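Local coordinates for protein exopolyphosphatase (Aquifex aeolicus, PDB 1T6C) that probably hydrolyses phosphate from polyphosphate or guanosine pentaphosphate, as in other Ppx/GppA phosphatases of actin-like fold, and binds a calcium ion, at residues V142-G147 with V210-T215; L128-S133 with I294-G299; T150-G155 with I164-G169; G236-Y241 with K290-V295; E120-Y125 with W298-G303. One frame throughout, in Å; residues are numbered along the deposited sequence. Where two conformers were deposited one is given.

Contact 1: residues V142-G147 with V210-T215. With CA (calcium ion), chain C.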
# COMPACT_ATOMS: atom_id res chain seq x y z
N VAL A 142 6.10 10.93 -1.36
CA VAL A 142 5.66 9.68 -0.75
C VAL A 142 5.74 8.64 -1.86
O VAL A 142 5.22 8.85 -2.95
CB VAL A 142 4.24 9.81 -0.20
CG1 VAL A 142 3.68 8.47 0.23
CG2 VAL A 142 4.24 10.73 0.98
N VAL A 143 6.43 7.54 -1.57
CA VAL A 143 6.64 6.46 -2.52
C VAL A 143 5.92 5.23 -2.00
O VAL A 143 6.35 4.62 -1.03
CB VAL A 143 8.14 6.16 -2.71
CG1 VAL A 143 8.35 5.02 -3.70
CG2 VAL A 143 8.86 7.38 -3.16
N ASP A 144 4.80 4.90 -2.62
CA ASP A 144 3.91 3.85 -2.10
C ASP A 144 3.84 2.66 -3.06
O ASP A 144 3.14 2.67 -4.09
CB ASP A 144 2.53 4.42 -1.86
CG ASP A 144 1.63 3.47 -1.14
OD1 ASP A 144 1.99 2.28 -0.84
OD2 ASP A 144 0.48 3.88 -0.85
N GLN A 145 4.57 1.62 -2.69
CA GLN A 145 4.69 0.43 -3.50
C GLN A 145 3.75 -0.64 -2.98
O GLN A 145 3.75 -0.97 -1.80
CB GLN A 145 6.15 -0.08 -3.48
CG GLN A 145 6.32 -1.43 -4.17
CD GLN A 145 6.10 -2.60 -3.25
OE1 GLN A 145 6.67 -2.66 -2.16
NE2 GLN A 145 5.27 -3.57 -3.68
N GLY A 146 2.96 -1.20 -3.89
CA GLY A 146 1.97 -2.23 -3.57
C GLY A 146 0.84 -2.35 -4.56
O GLY A 146 0.44 -1.38 -5.23
N GLY A 147 0.29 -3.56 -4.65
CA GLY A 147 -0.94 -3.81 -5.40
C GLY A 147 -0.82 -3.64 -6.90
O GLY A 147 -1.79 -3.26 -7.56
N VAL A 210 9.41 9.53 1.77
CA VAL A 210 8.78 8.62 2.70
C VAL A 210 8.38 7.38 1.93
O VAL A 210 7.72 7.50 0.90
CB VAL A 210 7.51 9.22 3.32
CG1 VAL A 210 6.86 8.25 4.26
CG2 VAL A 210 7.84 10.50 4.07
N GLY A 211 8.81 6.23 2.42
CA GLY A 211 8.49 4.96 1.78
C GLY A 211 7.38 4.20 2.51
O GLY A 211 7.37 4.10 3.72
N LEU A 212 6.47 3.65 1.73
CA LEU A 212 5.29 2.86 2.21
C LEU A 212 5.19 1.51 1.54
O LEU A 212 5.61 1.35 0.40
CB LEU A 212 3.96 3.58 1.91
CG LEU A 212 3.56 4.83 2.68
CD1 LEU A 212 4.64 5.91 2.74
CD2 LEU A 212 2.32 5.41 2.11
N GLY A 213 4.49 0.60 2.24
CA GLY A 213 4.13 -0.71 1.71
C GLY A 213 4.84 -1.83 2.41
O GLY A 213 5.73 -1.63 3.24
N GLY A 214 4.49 -3.05 1.98
CA GLY A 214 4.97 -4.27 2.60
C GLY A 214 6.44 -4.54 2.45
O GLY A 214 7.08 -5.11 3.34
N THR A 215 7.01 -4.12 1.32
CA THR A 215 8.43 -4.28 1.14
C THR A 215 9.23 -3.44 2.14
O THR A 215 10.09 -3.95 2.84
CB THR A 215 8.85 -3.92 -0.30
OG1 THR A 215 8.17 -4.78 -1.24
CG2 THR A 215 10.34 -4.17 -0.44
CA CA C . 0.81 1.21 -4.92
O HOH W 1 0.12 0.66 -2.31
O HOH W 2 6.86 -1.23 0.15
O HOH W 3 2.90 -3.14 -0.36
O HOH W 4 -1.85 1.68 -5.56

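Contact 2: residues L128-S133 with I294-G299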
# COMPACT_ATOMS: atom_id res chain seq x y z
N LEU A 128 -1.97 11.73 2.65
CA LEU A 128 -2.61 12.24 3.87
C LEU A 128 -2.24 11.45 5.10
O LEU A 128 -2.06 11.98 6.16
CB LEU A 128 -4.14 12.25 3.74
CG LEU A 128 -4.72 13.20 2.71
CD1 LEU A 128 -6.25 13.09 2.73
CD2 LEU A 128 -4.31 14.62 3.00
N ALA A 129 -2.15 10.13 4.99
CA ALA A 129 -1.73 9.33 6.11
C ALA A 129 -0.36 9.70 6.64
O ALA A 129 -0.15 9.69 7.83
CB ALA A 129 -1.77 7.85 5.74
N VAL A 130 0.54 10.01 5.72
CA VAL A 130 1.91 10.35 6.02
C VAL A 130 1.95 11.76 6.61
O VAL A 130 2.68 12.03 7.56
CB VAL A 130 2.77 10.26 4.76
CG1 VAL A 130 4.11 10.88 4.98
CG2 VAL A 130 2.93 8.81 4.36
N ALA A 131 1.18 12.65 6.02
CA ALA A 131 1.11 14.02 6.51
C ALA A 131 0.72 14.06 7.97
O ALA A 131 1.32 14.78 8.76
CB ALA A 131 0.19 14.88 5.65
N TYR A 132 -0.26 13.25 8.35
CA TYR A 132 -0.70 13.17 9.73
C TYR A 132 0.29 12.42 10.62
O TYR A 132 0.68 12.89 11.69
CB TYR A 132 -2.07 12.49 9.80
CG TYR A 132 -2.45 12.23 11.21
CD1 TYR A 132 -2.93 13.27 12.01
CD2 TYR A 132 -2.28 10.98 11.80
CE1 TYR A 132 -3.25 13.05 13.31
CE2 TYR A 132 -2.59 10.76 13.14
CZ TYR A 132 -3.05 11.82 13.88
OH TYR A 132 -3.37 11.68 15.20
N SER A 133 0.71 11.23 10.18
CA SER A 133 1.44 10.32 11.06
C SER A 133 2.93 10.52 11.15
O SER A 133 3.56 9.97 12.08
CB SER A 133 1.17 8.87 10.66
OG SER A 133 1.79 8.55 9.44
N ILE A 294 12.32 7.81 5.04
CA ILE A 294 11.62 7.52 6.28
C ILE A 294 10.51 6.52 5.99
O ILE A 294 9.83 6.66 4.99
CB ILE A 294 11.02 8.84 6.90
CG1 ILE A 294 12.08 9.93 7.00
CG2 ILE A 294 10.43 8.58 8.30
CD1 ILE A 294 11.55 11.29 7.43
N VAL A 295 10.35 5.54 6.86
CA VAL A 295 9.34 4.48 6.69
C VAL A 295 8.05 4.88 7.36
O VAL A 295 8.02 5.34 8.48
CB VAL A 295 9.89 3.13 7.23
CG1 VAL A 295 8.85 2.01 7.10
CG2 VAL A 295 11.18 2.77 6.47
N SER A 296 6.94 4.66 6.65
CA SER A 296 5.61 4.79 7.24
C SER A 296 4.91 3.44 7.30
O SER A 296 4.88 2.71 6.31
CB SER A 296 4.75 5.74 6.40
OG SER A 296 3.45 5.81 6.97
N ASP A 297 4.34 3.15 8.45
CA ASP A 297 3.42 2.02 8.62
C ASP A 297 2.01 2.32 8.12
O ASP A 297 1.26 1.39 7.88
CB ASP A 297 3.37 1.58 10.08
CG ASP A 297 2.53 0.35 10.27
OD1 ASP A 297 1.39 0.47 10.81
OD2 ASP A 297 2.92 -0.76 9.87
N TRP A 298 1.66 3.59 7.96
CA TRP A 298 0.35 3.99 7.49
C TRP A 298 0.33 4.34 5.99
O TRP A 298 1.30 4.89 5.46
CB TRP A 298 -0.10 5.21 8.28
CG TRP A 298 -0.64 4.89 9.65
CD1 TRP A 298 -0.44 3.74 10.38
CD2 TRP A 298 -1.50 5.71 10.43
NE1 TRP A 298 -1.14 3.81 11.56
CE2 TRP A 298 -1.78 5.01 11.63
CE3 TRP A 298 -2.08 6.97 10.24
CZ2 TRP A 298 -2.62 5.53 12.62
CZ3 TRP A 298 -2.93 7.49 11.24
CH2 TRP A 298 -3.17 6.77 12.40
N GLY A 299 -0.78 4.05 5.33
CA GLY A 299 -0.95 4.32 3.92
C GLY A 299 -2.42 4.55 3.62
O GLY A 299 -3.13 5.20 4.41

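Contact 3: residues T150-G155 with I164-G169. With CA (calcium ion), chain C.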
# COMPACT_ATOMS: atom_id res chain seq x y z
N THR A 150 3.53 1.53 -8.09
CA THR A 150 4.18 2.40 -7.16
C THR A 150 3.79 3.82 -7.49
O THR A 150 4.00 4.29 -8.64
CB THR A 150 5.71 2.22 -7.18
OG1 THR A 150 6.07 0.90 -6.72
CG2 THR A 150 6.33 3.12 -6.15
N GLU A 151 3.18 4.49 -6.51
CA GLU A 151 2.81 5.87 -6.66
C GLU A 151 3.89 6.77 -6.07
O GLU A 151 4.45 6.46 -5.02
CB GLU A 151 1.51 6.21 -5.96
CG GLU A 151 0.29 5.76 -6.71
CD GLU A 151 0.12 4.25 -6.73
OE1 GLU A 151 0.05 3.67 -5.65
OE2 GLU A 151 0.11 3.67 -7.82
N TYR A 152 4.14 7.86 -6.79
CA TYR A 152 5.03 8.93 -6.35
C TYR A 152 4.17 10.18 -6.12
O TYR A 152 3.64 10.74 -7.08
CB TYR A 152 6.12 9.20 -7.42
CG TYR A 152 7.09 8.05 -7.50
CD1 TYR A 152 6.72 6.86 -8.16
CD2 TYR A 152 8.31 8.10 -6.87
CE1 TYR A 152 7.57 5.77 -8.17
CE2 TYR A 152 9.16 7.01 -6.85
CZ TYR A 152 8.80 5.86 -7.51
OH TYR A 152 9.62 4.75 -7.49
N VAL A 153 4.02 10.58 -4.87
CA VAL A 153 3.09 11.64 -4.50
C VAL A 153 3.88 12.78 -3.91
O VAL A 153 4.49 12.64 -2.86
CB VAL A 153 2.04 11.19 -3.49
CG1 VAL A 153 0.90 12.19 -3.44
CG2 VAL A 153 1.50 9.82 -3.88
N PHE A 154 3.84 13.91 -4.61
CA PHE A 154 4.60 15.09 -4.24
C PHE A 154 3.71 16.13 -3.60
O PHE A 154 2.61 16.41 -4.06
CB PHE A 154 5.23 15.68 -5.49
CG PHE A 154 6.17 14.77 -6.19
CD1 PHE A 154 7.53 14.74 -5.87
CD2 PHE A 154 5.70 13.94 -7.18
CE1 PHE A 154 8.39 13.90 -6.55
CE2 PHE A 154 6.57 13.08 -7.87
CZ PHE A 154 7.89 13.06 -7.55
N GLY A 155 4.21 16.71 -2.54
CA GLY A 155 3.52 17.82 -1.91
C GLY A 155 4.32 18.52 -0.84
O GLY A 155 5.51 18.30 -0.67
N ILE A 164 2.08 10.69 -9.56
CA ILE A 164 2.41 9.91 -10.71
C ILE A 164 2.37 8.45 -10.27
O ILE A 164 3.08 8.06 -9.36
CB ILE A 164 3.81 10.25 -11.30
CG1 ILE A 164 3.87 11.74 -11.70
CG2 ILE A 164 4.08 9.35 -12.53
CD1 ILE A 164 5.30 12.27 -11.89
N SER A 165 1.52 7.67 -10.90
CA SER A 165 1.46 6.22 -10.66
C SER A 165 2.20 5.46 -11.73
O SER A 165 1.85 5.55 -12.91
CB SER A 165 0.01 5.76 -10.63
OG SER A 165 -0.08 4.34 -10.43
N LEU A 166 3.21 4.68 -11.34
CA LEU A 166 3.97 3.84 -12.27
C LEU A 166 3.49 2.40 -12.11
O LEU A 166 3.49 1.85 -11.00
CB LEU A 166 5.47 3.92 -12.01
CG LEU A 166 6.12 5.30 -12.03
CD1 LEU A 166 7.62 5.16 -11.84
CD2 LEU A 166 5.77 6.08 -13.27
N PRO A 167 3.07 1.78 -13.20
CA PRO A 167 2.53 0.42 -13.17
C PRO A 167 3.64 -0.67 -13.11
O PRO A 167 3.66 -1.62 -13.89
CB PRO A 167 1.69 0.39 -14.44
CG PRO A 167 2.49 1.25 -15.38
CD PRO A 167 3.02 2.38 -14.55
N ILE A 168 4.55 -0.52 -12.16
CA ILE A 168 5.75 -1.34 -12.07
C ILE A 168 5.58 -2.39 -10.96
O ILE A 168 6.43 -2.52 -10.06
CB ILE A 168 7.01 -0.47 -11.84
CG1 ILE A 168 6.86 0.43 -10.60
CG2 ILE A 168 7.29 0.31 -13.10
CD1 ILE A 168 8.10 1.24 -10.24
N GLY A 169 4.48 -3.13 -11.03
CA GLY A 169 4.15 -4.07 -9.97
C GLY A 169 5.22 -5.13 -9.82
O GLY A 169 5.80 -5.60 -10.82
CA CA C . 0.81 1.21 -4.92
O HOH W 5 5.19 -1.46 -7.79
O HOH W 1 0.12 0.66 -2.31
O HOH W 4 -1.85 1.68 -5.56

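Contact 4: residues G236-Y241 with K290-V295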
# COMPACT_ATOMS: atom_id res chain seq x y z
N GLY A 236 8.46 5.56 11.26
CA GLY A 236 9.37 6.66 11.48
C GLY A 236 10.84 6.28 11.43
O GLY A 236 11.68 7.16 11.49
N LYS A 237 11.18 5.01 11.28
CA LYS A 237 12.57 4.60 11.12
C LYS A 237 13.13 5.13 9.80
O LYS A 237 12.42 5.22 8.79
CB LYS A 237 12.70 3.08 11.16
CG LYS A 237 12.54 2.44 12.51
CD LYS A 237 13.62 2.94 13.50
CE LYS A 237 13.79 2.01 14.69
NZ LYS A 237 12.77 2.33 15.72
N VAL A 238 14.40 5.47 9.80
CA VAL A 238 15.13 5.84 8.58
C VAL A 238 15.83 4.63 7.97
O VAL A 238 16.39 3.79 8.70
CB VAL A 238 16.16 6.91 8.89
CG1 VAL A 238 17.03 7.20 7.69
CG2 VAL A 238 15.45 8.14 9.39
N LEU A 239 15.81 4.56 6.64
CA LEU A 239 16.65 3.61 5.91
C LEU A 239 17.49 4.38 4.91
O LEU A 239 16.96 5.17 4.11
CB LEU A 239 15.79 2.59 5.17
CG LEU A 239 15.08 1.55 6.06
CD1 LEU A 239 14.11 0.71 5.23
CD2 LEU A 239 16.04 0.67 6.76
N THR A 240 18.80 4.15 4.95
CA THR A 240 19.69 4.83 4.03
C THR A 240 19.82 4.04 2.76
O THR A 240 19.55 2.85 2.74
CB THR A 240 21.11 5.01 4.64
OG1 THR A 240 21.71 3.75 4.84
CG2 THR A 240 21.05 5.61 6.00
N TYR A 241 20.33 4.67 1.71
CA TYR A 241 20.68 3.99 0.47
C TYR A 241 21.58 2.79 0.82
O TYR A 241 21.36 1.68 0.33
CB TYR A 241 21.38 4.95 -0.50
CG TYR A 241 21.76 4.25 -1.77
CD1 TYR A 241 20.90 4.20 -2.85
CD2 TYR A 241 22.99 3.58 -1.88
CE1 TYR A 241 21.26 3.51 -4.03
CE2 TYR A 241 23.35 2.90 -3.04
CZ TYR A 241 22.47 2.86 -4.11
OH TYR A 241 22.84 2.17 -5.23
N LYS A 290 18.94 11.09 -3.20
CA LYS A 290 18.70 11.21 -1.77
C LYS A 290 19.33 10.06 -1.03
O LYS A 290 19.31 8.92 -1.47
CB LYS A 290 17.19 11.29 -1.48
CG LYS A 290 16.49 12.45 -2.18
CD LYS A 290 16.73 13.78 -1.42
CE LYS A 290 15.91 13.82 -0.12
NZ LYS A 290 16.72 13.96 1.13
N ASP A 291 19.91 10.34 0.12
CA ASP A 291 20.66 9.31 0.80
C ASP A 291 19.81 8.44 1.72
O ASP A 291 20.30 7.46 2.23
CB ASP A 291 21.78 9.93 1.62
CG ASP A 291 22.91 10.47 0.77
OD1 ASP A 291 23.14 10.00 -0.38
OD2 ASP A 291 23.61 11.40 1.20
N CYS A 292 18.56 8.84 1.96
CA CYS A 292 17.72 8.06 2.87
C CYS A 292 16.24 8.36 2.67
O CYS A 292 15.86 9.35 2.04
CB CYS A 292 18.08 8.31 4.32
SG CYS A 292 17.61 9.94 4.89
N LEU A 293 15.43 7.49 3.26
CA LEU A 293 14.01 7.69 3.33
C LEU A 293 13.52 7.36 4.74
O LEU A 293 14.24 6.73 5.52
CB LEU A 293 13.27 6.85 2.30
CG LEU A 293 13.44 5.33 2.35
CD1 LEU A 293 12.65 4.67 3.49
CD2 LEU A 293 13.04 4.72 0.99
N ILE A 294 12.32 7.81 5.04
CA ILE A 294 11.62 7.52 6.28
C ILE A 294 10.51 6.52 5.99
O ILE A 294 9.83 6.66 4.99
CB ILE A 294 11.02 8.84 6.90
CG1 ILE A 294 12.08 9.93 7.00
CG2 ILE A 294 10.43 8.58 8.30
CD1 ILE A 294 11.55 11.29 7.43
N VAL A 295 10.35 5.54 6.86
CA VAL A 295 9.34 4.48 6.69
C VAL A 295 8.05 4.88 7.36
O VAL A 295 8.02 5.34 8.48
CB VAL A 295 9.89 3.13 7.23
CG1 VAL A 295 8.85 2.01 7.10
CG2 VAL A 295 11.18 2.77 6.47

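Contact 5: residues E120-Y125 with W298-G303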
# COMPACT_ATOMS: atom_id res chain seq x y z
N GLU A 120 -3.83 6.77 -8.57
CA GLU A 120 -3.43 8.13 -8.20
C GLU A 120 -4.16 8.57 -6.93
O GLU A 120 -3.56 9.14 -6.02
CB GLU A 120 -3.71 9.10 -9.34
CG GLU A 120 -2.82 8.88 -10.55
CD GLU A 120 -3.28 7.81 -11.54
OE1 GLU A 120 -4.35 7.17 -11.36
OE2 GLU A 120 -2.54 7.56 -12.55
N GLN A 121 -5.46 8.33 -6.87
CA GLN A 121 -6.27 8.69 -5.71
C GLN A 121 -5.85 7.89 -4.49
O GLN A 121 -5.83 8.43 -3.41
CB GLN A 121 -7.77 8.44 -6.01
CG GLN A 121 -8.69 8.93 -4.94
CD GLN A 121 -8.90 10.45 -4.92
OE1 GLN A 121 -8.09 11.22 -5.45
NE2 GLN A 121 -10.02 10.89 -4.32
N GLU A 122 -5.50 6.62 -4.67
CA GLU A 122 -4.93 5.83 -3.56
C GLU A 122 -3.70 6.55 -3.02
O GLU A 122 -3.49 6.66 -1.81
CB GLU A 122 -4.50 4.43 -4.00
CG GLU A 122 -5.62 3.51 -4.35
CD GLU A 122 -5.10 2.11 -4.62
OE1 GLU A 122 -4.13 1.68 -3.93
OE2 GLU A 122 -5.65 1.44 -5.52
N GLY A 123 -2.88 7.05 -3.93
CA GLY A 123 -1.70 7.82 -3.57
C GLY A 123 -2.01 9.09 -2.78
O GLY A 123 -1.34 9.41 -1.77
N ARG A 124 -3.04 9.79 -3.21
CA ARG A 124 -3.49 10.99 -2.50
C ARG A 124 -3.91 10.67 -1.05
O ARG A 124 -3.56 11.37 -0.12
CB ARG A 124 -4.62 11.72 -3.24
CG ARG A 124 -4.23 12.28 -4.62
CD ARG A 124 -5.34 13.02 -5.36
NE ARG A 124 -4.97 13.26 -6.77
CZ ARG A 124 -5.37 12.54 -7.83
NH1 ARG A 124 -6.23 11.53 -7.72
NH2 ARG A 124 -4.89 12.84 -9.03
N TYR A 125 -4.62 9.57 -0.84
CA TYR A 125 -5.00 9.16 0.49
C TYR A 125 -3.77 8.74 1.30
O TYR A 125 -3.64 9.11 2.46
CB TYR A 125 -5.97 7.99 0.42
CG TYR A 125 -7.41 8.35 0.18
CD1 TYR A 125 -8.12 9.14 1.10
CD2 TYR A 125 -8.12 7.82 -0.90
CE1 TYR A 125 -9.44 9.43 0.90
CE2 TYR A 125 -9.43 8.12 -1.12
CZ TYR A 125 -10.08 8.94 -0.24
OH TYR A 125 -11.41 9.21 -0.44
N TRP A 298 1.66 3.59 7.96
CA TRP A 298 0.35 3.99 7.49
C TRP A 298 0.33 4.34 5.99
O TRP A 298 1.30 4.89 5.46
CB TRP A 298 -0.10 5.21 8.28
CG TRP A 298 -0.64 4.89 9.65
CD1 TRP A 298 -0.44 3.74 10.38
CD2 TRP A 298 -1.50 5.71 10.43
NE1 TRP A 298 -1.14 3.81 11.56
CE2 TRP A 298 -1.78 5.01 11.63
CE3 TRP A 298 -2.08 6.97 10.24
CZ2 TRP A 298 -2.62 5.53 12.62
CZ3 TRP A 298 -2.93 7.49 11.24
CH2 TRP A 298 -3.17 6.77 12.40
N GLY A 299 -0.78 4.05 5.33
CA GLY A 299 -0.95 4.32 3.92
C GLY A 299 -2.42 4.55 3.62
O GLY A 299 -3.13 5.20 4.41
N LEU A 300 -2.87 4.04 2.49
CA LEU A 300 -4.25 4.24 2.02
C LEU A 300 -5.32 4.08 3.09
O LEU A 300 -6.13 4.98 3.29
CB LEU A 300 -4.57 3.27 0.86
CG LEU A 300 -6.03 3.14 0.39
CD1 LEU A 300 -6.57 4.50 -0.11
CD2 LEU A 300 -6.16 2.10 -0.64
N ARG A 301 -5.37 2.91 3.74
CA ARG A 301 -6.46 2.62 4.66
C ARG A 301 -6.57 3.63 5.79
O ARG A 301 -7.63 4.03 6.19
CB ARG A 301 -6.28 1.24 5.25
CG ARG A 301 -6.52 0.17 4.27
CD ARG A 301 -6.33 -1.21 4.89
NE ARG A 301 -5.66 -2.08 3.96
CZ ARG A 301 -4.37 -2.35 3.95
NH1 ARG A 301 -3.55 -1.85 4.86
NH2 ARG A 301 -3.90 -3.16 3.03
N GLU A 302 -5.42 4.05 6.29
CA GLU A 302 -5.40 5.03 7.37
C GLU A 302 -5.60 6.45 6.82
O GLU A 302 -6.16 7.31 7.50
CB GLU A 302 -4.10 4.93 8.15
CG GLU A 302 -3.85 3.59 8.84
CD GLU A 302 -3.29 2.48 7.95
OE1 GLU A 302 -2.84 2.73 6.81
OE2 GLU A 302 -3.30 1.30 8.43
N GLY A 303 -5.17 6.70 5.59
CA GLY A 303 -5.34 8.01 4.97
C GLY A 303 -6.79 8.33 4.69
O GLY A 303 -7.21 9.49 4.72

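Contact 1: residues V142-G147 with V210-T215
Val142 to Asp144 pair in parallel with Val210 to Leu212, the axes of the short strands 4.7 Å apart and 15° from parallel. Val143 bonds in both directions, its N to Val210 O at 2.8 Å and its O accepting from Leu212 N. On the face shared by Val142, Asp144 and Leu212, Leu212 CD1 lies 3.7 Å from Val142 CG1, while Leu212 CB approaches Asp144 OD1 at 3.6 Å. Gln145 reaches beyond the partner strand to the helix that follows it: its CG extends anti to the backbone N, and a bend at chi2 (-88°) turns the amide across to Thr215, whose OG1 donates to Gln145 OE1 at 2.8 Å from above the carbonyl plane. The same oxygen accepts from a water that also donates to Leu212 O. With a leucine here the amide oxygen is gone, and Thr215 OG1 and this water would probably lose a shared acceptor. Gly213 must lack a side chain, because a CB would collide with Gln145 O. A calcium-bound water donates to Asp144 OD1 at 2.9 Å. The metal's protein ligands are Asp144 O, Gly146 O, Ser149 O and Glu151 OE1; three being backbone oxygens, main-chain shape largely sets the site.

Contact 2: residues L128-S133 with I294-G299
Trp298 packs on Ala129, Tyr132 and Ser133, where the loop leaving strand 292-296 passes beside helix 119-133 in this actin-like fold. No hydrogen bond crosses between the two segments, and the evidence for the contact is van der Waals. Ala129 CB touches two successive residues of the loop: it lies 4.0 Å from Trp298 CB and 3.3 Å from Gly299 O. Farther out, the indole meets Tyr132 rim to rim, with Trp298 CZ3 3.6 Å from Tyr132 CD2. The planes differ by only 17°, yet neither ring lies over the other, so this is not a face-to-face stack. Ser133 CB fills in beside the indole, 3.8 Å from Trp298 CE3, and Val130 CG2 approaches Ser296 OG.

The next shell fixes these groups. With Ser133 OG between its backbone N and carbonyl carbon (chi1 71°), the hydroxyl folds back to donate to Ala129 O at 2.8 Å; Ser133 N reaches that oxygen from the opposite face of its plane. His235 NE2 is a second partner of Ser133 OG. Tyr132 OH is hydrogen-bonded to Leu36 N, and Leu36 and Ile38 touch the indole, so strand 35-45 of the other sheet is tied in as well. Across the loop, Ser296 OG donates to Trp298 O at 2.8 Å, lying in the carbonyl plane on a lone pair.

Contact 3: residues T150-G155 with I164-G169
Glu151 and Ser165 face each other as a non-hydrogen-bonded antiparallel pair, flanked by the hydrogen-bonded pairs Thr150 with Leu166 and Tyr152 with Ile164. Four backbone bonds join the strands, all close to straight; Tyr152 N to Ile164 O, for example, is 2.8 Å at 174°.

The Glu151 side chain links this hairpin to the metal. Its CB lies 4.2 Å from Ile164 O, and CG comes within 3.9 Å of Ser165 CB. A bend at chi2 (70°) then turns the carboxylate so that its two oxygens have different tasks. OE1 binds calcium at 2.7 Å, whereas OE2 accepts from Ser165 OG, also at 2.7 Å, through its anti lone pair, pointing away from OE1. Ser165 is therefore a second-shell residue that helps orient a metal ligand. Replaced by alanine, Ser165 would no longer donate to OE2, and the carboxylate, though still on the calcium, would probably be less firmly oriented.

The other face is mostly apolar. Leu166 CD1 meets Tyr152 CE1 at 3.7 Å, while Ile164 O lies at the edge of the tyrosine ring. Thr150 CB rests 4.0 Å from both CG1 and CD1 of Ile168, the last residue of the inverse gamma turn centred on Pro167.

Helix 274-288 packs on this face, and its Thr284 bonds Tyr152 OH. Pro119 of helix 119-133 touches Glu151 and Ser165 on the metal side, and strand 139-146 pairs with the other edge of 150-155.

Contact 4: residues G236-Y241 with K290-V295
Val238, Leu239 and Thr240 pair antiparallel with Ile294, Leu293 and Cys292, the short strand axes 4.6 Å apart at 152°. Five backbone hydrogen bonds set the register, from Gly236 N to Val295 O at one end to Tyr241 N to Asp291 O at the other. Between them the side chains interlock on two faces.

On the Val238 face, one branch of the valine is the bump: CG1 lies 3.6 Å from Leu293 O and 3.7 Å from Cys292 CB. Ile294 CG2 fits against the bare backbone of Gly236, 3.7 Å from its O. That glycine has a positive phi (88°) at which a CB would press on the preceding carbonyl.

On the Leu239 face, Val295 CG2 wedges between Lys237 O, at 3.6 Å, and Leu239 CD1, at 3.8 Å. Leu293 CD1 lies against Leu239 CB, 4.1 Å away. Leu293 CG stands between its own N and carbonyl carbon (chi1 59°), which brings the branch end nearer the partner strand.

Strand 238-240 is the sheet's outermost strand on this side, and 292-296 pairs on its other edge with 208-212. Helix 214-223 supports Leu239 and Val295, while helix 274-288 touches Leu293 through Phe281 and also packs on Tyr241.

Contact 5: residues E120-Y125 with W298-G303
Leu300 forks between Tyr125 and Glu122, crossing both side chains at an oblique angle. Its CG stands anti to the backbone N (chi1 170°), which carries the two methyls toward helix 119-133. CD1 takes the tyrosine side, 3.6 Å from Tyr125 CB and 3.7 Å from CD2 of the ring. CD2 takes the acid side, 3.9 Å from Glu122 OE1 and about as far from Glu122 CG. Since these are carbon atoms against an extended glutamate stem and one carboxylate oxygen, Leu300 meets Glu122 through van der Waals contact alone.

The Tyr125 ring has a neighbour on each of its CD atoms. Leu300 CD1 approaches the CD2 side obliquely, whereas Gly303 O lies near the ring plane at the edge, 3.7 Å from Tyr125 CD1. The backbones also come close: Gly303 CA sits 3.2 Å from Tyr125 O in a CA-H...O contact of 154° at the hydrogen. A CB on Gly303 would run into that oxygen, so glycine is what allows this approach.

The start of the second helix is itself anchored. Gly299, at the N-cap, donates through its N to Glu302 OE1 at 2.9 Å and 175°, the half of a capping box supplied by the third helical residue. Glu302 CG also lies over a face of the Trp298 indole.

Glycine-mediated contact of two connecting helices at the hinge between lobes is consistent with the actin-like fold, and here the Glu122 side chain comes to about 5 Å from the calcium.

Overall arrangement
From the N-terminal side, 120-125 and then 128-133 of one helix open the two longest loops, contacts 5 and 2. Segment 142-147 next opens contact 1, within whose span the 149-166 hairpin makes contact 3, and 210-215 closes contact 1. Residues 236-241 open contact 4 after that closure, so contacts 1 and 4 stand in series. Strand 292-296 then serves two contacts: 290-295 closes contact 4 and 294-299 closes contact 2, overlapping at Ile294 and Val295. Finally 298-303 closes contact 5 around all the others. Contacts 1, 3 and 4 link neighbouring strands of the six-stranded sheet; contacts 2 and 5 fasten helix 119-133 to the loop leaving strand 292-296 and to the C-terminal helix.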